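Uncharacterized protein (Bacteroides ovatus CL02T12C04, PDB 6PTM) is probably an exo-acting carrageenase of glycoside hydrolase family 42 that cleaves glycosidic bonds at the ends of carrageenan chains. Local coordinates at residues T154-D159 against L163-K168; P147-D152 against K168-A173. One frame throughout, in Å; residues are numbered along the deposited sequence.

Contact 1: residues T154-D159 against L163-K168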
loop_
_atom_site.group_PDB
_atom_site.type_symbol
_atom_site.label_atom_id
_atom_site.label_comp_id
_atom_site.label_asym_id
_atom_site.label_seq_id
_atom_site.Cartn_x
_atom_site.Cartn_y
_atom_site.Cartn_z
ATOM N N THR A 154 8.820 -22.122 -0.775
ATOM C CA THR A 154 10.233 -22.404 -1.129
ATOM C C THR A 154 10.376 -22.309 -2.650
ATOM O O THR A 154 11.494 -22.193 -3.095
ATOM C CB THR A 154 10.739 -23.741 -0.551
ATOM O OG1 THR A 154 10.117 -24.842 -1.206
ATOM C CG2 THR A 154 10.473 -23.897 0.931
ATOM N N LYS A 155 9.293 -22.363 -3.427
ATOM C CA LYS A 155 9.352 -22.429 -4.901
ATOM C C LYS A 155 8.819 -21.143 -5.549
ATOM O O LYS A 155 8.939 -21.038 -6.766
ATOM C CB LYS A 155 8.564 -23.661 -5.366
ATOM C CG LYS A 155 9.170 -24.987 -4.923
ATOM C CD LYS A 155 8.523 -26.183 -5.587
ATOM C CE LYS A 155 9.059 -27.533 -5.135
ATOM N NZ LYS A 155 10.384 -27.435 -4.468
ATOM N N VAL A 156 8.307 -20.169 -4.795
ATOM C CA VAL A 156 7.718 -18.927 -5.397
ATOM C C VAL A 156 8.852 -18.056 -5.920
ATOM O O VAL A 156 9.890 -17.904 -5.216
ATOM C CB VAL A 156 6.810 -18.174 -4.403
ATOM C CG1 VAL A 156 6.261 -16.877 -4.985
ATOM C CG2 VAL A 156 5.645 -19.033 -4.003
ATOM N N LYS A 157 8.664 -17.489 -7.102
ATOM C CA LYS A 157 9.627 -16.532 -7.693
ATOM C C LYS A 157 8.918 -15.242 -8.110
ATOM O O LYS A 157 7.702 -15.274 -8.473
ATOM C CB LYS A 157 10.307 -17.159 -8.910
ATOM C CG LYS A 157 11.022 -18.474 -8.649
ATOM C CD LYS A 157 12.267 -18.334 -7.812
ATOM C CE LYS A 157 12.893 -19.685 -7.549
ATOM N NZ LYS A 157 14.015 -19.540 -6.596
ATOM N N VAL A 158 9.667 -14.140 -8.104
ATOM C CA VAL A 158 9.203 -12.861 -8.677
ATOM C C VAL A 158 9.386 -12.952 -10.178
ATOM O O VAL A 158 10.490 -13.323 -10.640
ATOM C CB VAL A 158 9.933 -11.650 -8.105
ATOM C CG1 VAL A 158 9.548 -10.396 -8.878
ATOM C CG2 VAL A 158 9.632 -11.492 -6.637
ATOM N N ASP A 159 8.347 -12.604 -10.915
ATOM C CA ASP A 159 8.458 -12.464 -12.379
ATOM C C ASP A 159 7.670 -11.218 -12.782
ATOM O O ASP A 159 6.424 -11.265 -12.773
ATOM C CB ASP A 159 7.988 -13.757 -13.042
ATOM C CG ASP A 159 8.045 -13.743 -14.553
ATOM O OD1 ASP A 159 8.516 -12.759 -15.108
ATOM O OD2 ASP A 159 7.579 -14.691 -15.138
ATOM N N LEU A 163 4.015 -12.781 -8.505
ATOM C CA LEU A 163 4.638 -13.835 -7.681
ATOM C C LEU A 163 4.149 -15.118 -8.361
ATOM O O LEU A 163 2.932 -15.285 -8.500
ATOM C CB LEU A 163 4.171 -13.711 -6.233
ATOM C CG LEU A 163 4.920 -12.648 -5.436
ATOM C CD1 LEU A 163 4.364 -12.530 -4.039
ATOM C CD2 LEU A 163 6.409 -12.950 -5.397
ATOM N N VAL A 164 5.077 -15.963 -8.796
ATOM C CA VAL A 164 4.706 -17.147 -9.615
ATOM C C VAL A 164 4.941 -18.463 -8.868
ATOM O O VAL A 164 6.018 -18.663 -8.325
ATOM C CB VAL A 164 5.474 -17.120 -10.951
ATOM C CG1 VAL A 164 5.282 -18.385 -11.764
ATOM C CG2 VAL A 164 5.136 -15.895 -11.781
ATOM N N TYR A 165 3.903 -19.292 -8.830
ATOM C CA TYR A 165 3.989 -20.685 -8.339
ATOM C C TYR A 165 3.525 -21.595 -9.475
ATOM O O TYR A 165 2.372 -21.470 -9.907
ATOM C CB TYR A 165 3.141 -20.874 -7.080
ATOM C CG TYR A 165 3.189 -22.274 -6.532
ATOM C CD1 TYR A 165 4.370 -22.788 -6.011
ATOM C CD2 TYR A 165 2.061 -23.086 -6.508
ATOM C CE1 TYR A 165 4.455 -24.101 -5.555
ATOM C CE2 TYR A 165 2.124 -24.391 -6.020
ATOM C CZ TYR A 165 3.323 -24.894 -5.541
ATOM O OH TYR A 165 3.398 -26.166 -5.068
ATOM N N GLU A 166 4.392 -22.511 -9.931
ATOM C CA GLU A 166 4.022 -23.542 -10.934
ATOM C C GLU A 166 3.421 -22.849 -12.157
ATOM O O GLU A 166 2.447 -23.366 -12.731
ATOM C CB GLU A 166 3.067 -24.575 -10.337
ATOM C CG GLU A 166 3.740 -25.376 -9.228
ATOM C CD GLU A 166 3.068 -26.658 -8.782
ATOM O OE1 GLU A 166 1.835 -26.781 -8.910
ATOM O OE2 GLU A 166 3.794 -27.506 -8.258
ATOM N N GLY A 167 4.024 -21.738 -12.546
ATOM C CA GLY A 167 3.735 -21.006 -13.780
ATOM C C GLY A 167 2.489 -20.135 -13.692
ATOM O O GLY A 167 2.133 -19.615 -14.689
ATOM N N LYS A 168 1.900 -19.947 -12.524
ATOM C CA LYS A 168 0.716 -19.095 -12.378
ATOM C C LYS A 168 0.983 -17.997 -11.364
ATOM O O LYS A 168 1.664 -18.241 -10.362
ATOM C CB LYS A 168 -0.461 -19.969 -11.951
ATOM C CG LYS A 168 -1.005 -20.851 -13.059
ATOM C CD LYS A 168 -1.688 -19.973 -14.074
ATOM C CE LYS A 168 -1.949 -20.668 -15.380
ATOM N NZ LYS A 168 -2.656 -19.731 -16.275
HETATM O O HOH W 1 6.999 -22.694 -8.735
#

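Contact 2: residues P147-D152 against K168-A173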
loop_
_atom_site.group_PDB
_atom_site.type_symbol
_atom_site.label_atom_id
_atom_site.label_comp_id
_atom_site.label_asym_id
_atom_site.label_seq_id
_atom_site.Cartn_x
_atom_site.Cartn_y
_atom_site.Cartn_z
ATOM N N PRO A 147 -10.350 -24.628 -8.944
ATOM C CA PRO A 147 -9.025 -25.052 -8.530
ATOM C C PRO A 147 -8.260 -23.905 -7.861
ATOM O O PRO A 147 -8.341 -22.738 -8.325
ATOM C CB PRO A 147 -8.313 -25.435 -9.843
ATOM C CG PRO A 147 -9.432 -25.659 -10.864
ATOM C CD PRO A 147 -10.570 -24.759 -10.405
ATOM N N THR A 148 -7.462 -24.233 -6.847
ATOM C CA THR A 148 -6.654 -23.231 -6.114
ATOM C C THR A 148 -5.383 -23.925 -5.637
ATOM O O THR A 148 -5.442 -25.091 -5.276
ATOM C CB THR A 148 -7.487 -22.568 -5.005
ATOM O OG1 THR A 148 -6.818 -21.369 -4.630
ATOM C CG2 THR A 148 -7.684 -23.447 -3.793
ATOM N N PRO A 149 -4.207 -23.262 -5.734
ATOM C CA PRO A 149 -2.928 -23.915 -5.439
ATOM C C PRO A 149 -2.670 -24.035 -3.935
ATOM O O PRO A 149 -3.128 -23.188 -3.183
ATOM C CB PRO A 149 -1.894 -23.003 -6.062
ATOM C CG PRO A 149 -2.551 -21.630 -6.004
ATOM C CD PRO A 149 -4.030 -21.888 -6.231
ATOM N N VAL A 150 -2.014 -25.122 -3.543
ATOM C CA VAL A 150 -1.376 -25.276 -2.217
ATOM C C VAL A 150 0.047 -24.768 -2.444
ATOM O O VAL A 150 0.850 -25.520 -2.991
ATOM C CB VAL A 150 -1.431 -26.732 -1.709
ATOM C CG1 VAL A 150 -0.770 -26.884 -0.354
ATOM C CG2 VAL A 150 -2.866 -27.250 -1.618
ATOM N N VAL A 151 0.301 -23.502 -2.096
ATOM C CA VAL A 151 1.563 -22.785 -2.444
ATOM C C VAL A 151 2.695 -23.287 -1.543
ATOM O O VAL A 151 2.638 -23.101 -0.327
ATOM C CB VAL A 151 1.413 -21.251 -2.347
ATOM C CG1 VAL A 151 2.716 -20.562 -2.681
ATOM C CG2 VAL A 151 0.283 -20.736 -3.241
ATOM N N ASP A 152 3.738 -23.811 -2.163
ATOM C CA ASP A 152 5.024 -24.073 -1.494
ATOM C C ASP A 152 5.897 -22.827 -1.652
ATOM O O ASP A 152 6.416 -22.561 -2.747
ATOM C CB ASP A 152 5.665 -25.332 -2.058
ATOM C CG ASP A 152 7.035 -25.638 -1.478
ATOM O OD1 ASP A 152 7.587 -24.826 -0.695
ATOM O OD2 ASP A 152 7.550 -26.686 -1.854
ATOM N N LYS A 168 1.900 -19.947 -12.524
ATOM C CA LYS A 168 0.716 -19.095 -12.378
ATOM C C LYS A 168 0.983 -17.997 -11.364
ATOM O O LYS A 168 1.664 -18.241 -10.362
ATOM C CB LYS A 168 -0.461 -19.969 -11.951
ATOM C CG LYS A 168 -1.005 -20.851 -13.059
ATOM C CD LYS A 168 -1.688 -19.973 -14.074
ATOM C CE LYS A 168 -1.949 -20.668 -15.380
ATOM N NZ LYS A 168 -2.656 -19.731 -16.275
ATOM N N PRO A 169 0.359 -16.808 -11.552
ATOM C CA PRO A 169 0.353 -15.761 -10.531
ATOM C C PRO A 169 -0.346 -16.262 -9.259
ATOM O O PRO A 169 -1.449 -16.890 -9.338
ATOM C CB PRO A 169 -0.379 -14.550 -11.154
ATOM C CG PRO A 169 -0.720 -14.960 -12.572
ATOM C CD PRO A 169 -0.448 -16.436 -12.731
ATOM N N VAL A 170 0.283 -15.963 -8.114
ATOM C CA VAL A 170 -0.331 -16.131 -6.774
ATOM C C VAL A 170 -0.184 -14.812 -5.998
ATOM O O VAL A 170 0.590 -13.924 -6.420
ATOM C CB VAL A 170 0.244 -17.333 -6.002
ATOM C CG1 VAL A 170 -0.057 -18.638 -6.713
ATOM C CG2 VAL A 170 1.738 -17.203 -5.730
ATOM N N PHE A 171 -0.929 -14.714 -4.913
ATOM C CA PHE A 171 -0.952 -13.588 -3.962
ATOM C C PHE A 171 -0.650 -14.131 -2.566
ATOM O O PHE A 171 -1.267 -15.124 -2.159
ATOM C CB PHE A 171 -2.294 -12.859 -4.089
ATOM C CG PHE A 171 -2.587 -12.452 -5.517
ATOM C CD1 PHE A 171 -1.856 -11.432 -6.125
ATOM C CD2 PHE A 171 -3.538 -13.122 -6.272
ATOM C CE1 PHE A 171 -2.079 -11.090 -7.451
ATOM C CE2 PHE A 171 -3.732 -12.800 -7.603
ATOM C CZ PHE A 171 -3.012 -11.783 -8.185
ATOM N N LEU A 172 0.225 -13.450 -1.828
ATOM C CA LEU A 172 0.772 -13.961 -0.552
ATOM C C LEU A 172 0.286 -13.126 0.643
ATOM O O LEU A 172 0.284 -11.867 0.574
ATOM C CB LEU A 172 2.296 -14.000 -0.614
ATOM C CG LEU A 172 2.917 -14.885 -1.702
ATOM C CD1 LEU A 172 4.435 -14.971 -1.477
ATOM C CD2 LEU A 172 2.286 -16.291 -1.798
ATOM N N ALA A 173 -0.061 -13.811 1.726
ATOM C CA ALA A 173 -0.354 -13.178 3.030
ATOM C C ALA A 173 0.406 -13.912 4.128
ATOM O O ALA A 173 0.343 -15.163 4.166
ATOM C CB ALA A 173 -1.824 -13.199 3.301
#

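Contact 1: residues T154-D159 against L163-K168
V156 has CG1 opposite its backbone nitrogen (chi1 177°), a setting that lays this methyl 4.0 Å from CD2 of L163. In L163 the CG branch stands beside its own backbone nitrogen, and its CD2 then reaches back across to the partner strand. That methyl is shared: it also lies 3.7 Å from CG2 of V158, so L163 bridges the two valines, its side chain set obliquely to each.

The backbone supplies the polar half of the contact. K157 and V164 form an antiparallel hydrogen-bonded pair: V164 N to K157 O is short, at 2.7 Å, and nearly straight (167° at the hydrogen), whereas K157 N reaches V164 O at 3.1 Å, lying in the plane of that carbonyl. V164 O also receives a CA-H...O contact from V156 CA at 3.4 Å. V158 and L163 make the adjoining non-hydrogen-bonded pair. These bridges define a beta hairpin of strands 157-159 and 162-165, whose short segments are well off strictly antiparallel, 123° between their directions. V158 also touches K390 and V465, and L163 touches T502, residues just ahead of three barrel strands; this places the hairpin at the N-terminal end of what is, from strand order and family, a (beta/alpha)8 barrel, the catalytic fold of family 42.

On the opposite face of the hairpin from L163, V164 CG2 packs 3.8 Å from D159 CB. K157 starts on this face too, but its amine turns away to the side-chain oxygen of Q282. Where the strands part, K155 meets Y165 at the ring edge, CB to CE1 4.1 Å, while CG of E166 lies over the centre of one ring face. A water there donates to K155 O and accepts from E166 N at 2.9 Å, linking the backbones where direct pairing has ended.

Contact 2: residues P147-D152 against K168-A173
V151 and V170 mark the closest approach of the two backbones, with their CA atoms 8.2 Å apart, a separation at which the chains meet through side chains rather than main-chain pairing. The 147-152 segment is extended there, and its CB bonds alternate: those of P149 and V151 point toward the strand, while V150 between them is turned from it.

V170 meets both. Its CG1 lies 4.0 Å from CG of P149 and 4.1 Å from CG2 of V151. Since P149 CG and V151 CG2 are themselves 4.1 Å apart, the three carbons form a nearly equilateral triangle, with the V170 methyl seated over the notch between proline ring and valine. A chi1 of -63° places that CG1 opposite the carbonyl carbon of V170. The side chains slide past one another in opposite directions, so contact is made along their flanks.

V170 and L172 belong to strand 168-175, which supplies the first parallel strand of the (beta/alpha)8 barrel; the 147-152 loop, coming after helix 109-139, lies across its outset. L172 is the more distant partner, CD2 to V151 CG1 at 4.4 Å. The CB of L172 does not itself point at the loop; the outer end of the side chain closes the gap, with CG turned beside the backbone nitrogen (chi1 -60°). Between V170 and L172, F171 points away from the loop and packs on S551 and I554 of helix 551-559, while its backbone N is bonded to OD1 of N548.

Neighbours add to the cluster: N548 of helix 534-549 touches both P149 and V170, Y165 of the adjacent strand touches V170, and V156 touches V151. T148 OG1 ties the loop to the same helix through a hydrogen bond to the carbonyl of I545.

The centres of contacts 1 and 2 are about 8 Å apart, on the same side of the chain's centre. Their segments follow in the order 147-152, 154-159, 163-168 and 168-173, with K168 common to both contacts. A type I' turn from Y165 to K168 reverses the chain between strands 162-165 and 168-175, neighbours in one sheet, and L163 O to V170 N, 2.8 Å, is a probable hydrogen bond between them. Packing of L163 on L172 and of Y165 against V150 and D152 also joins the contacts. Loop and hairpin thus pack at the barrel's N-terminal end and run into its first strand, probably away from the C-terminal strand ends where such barrels carry their active sites.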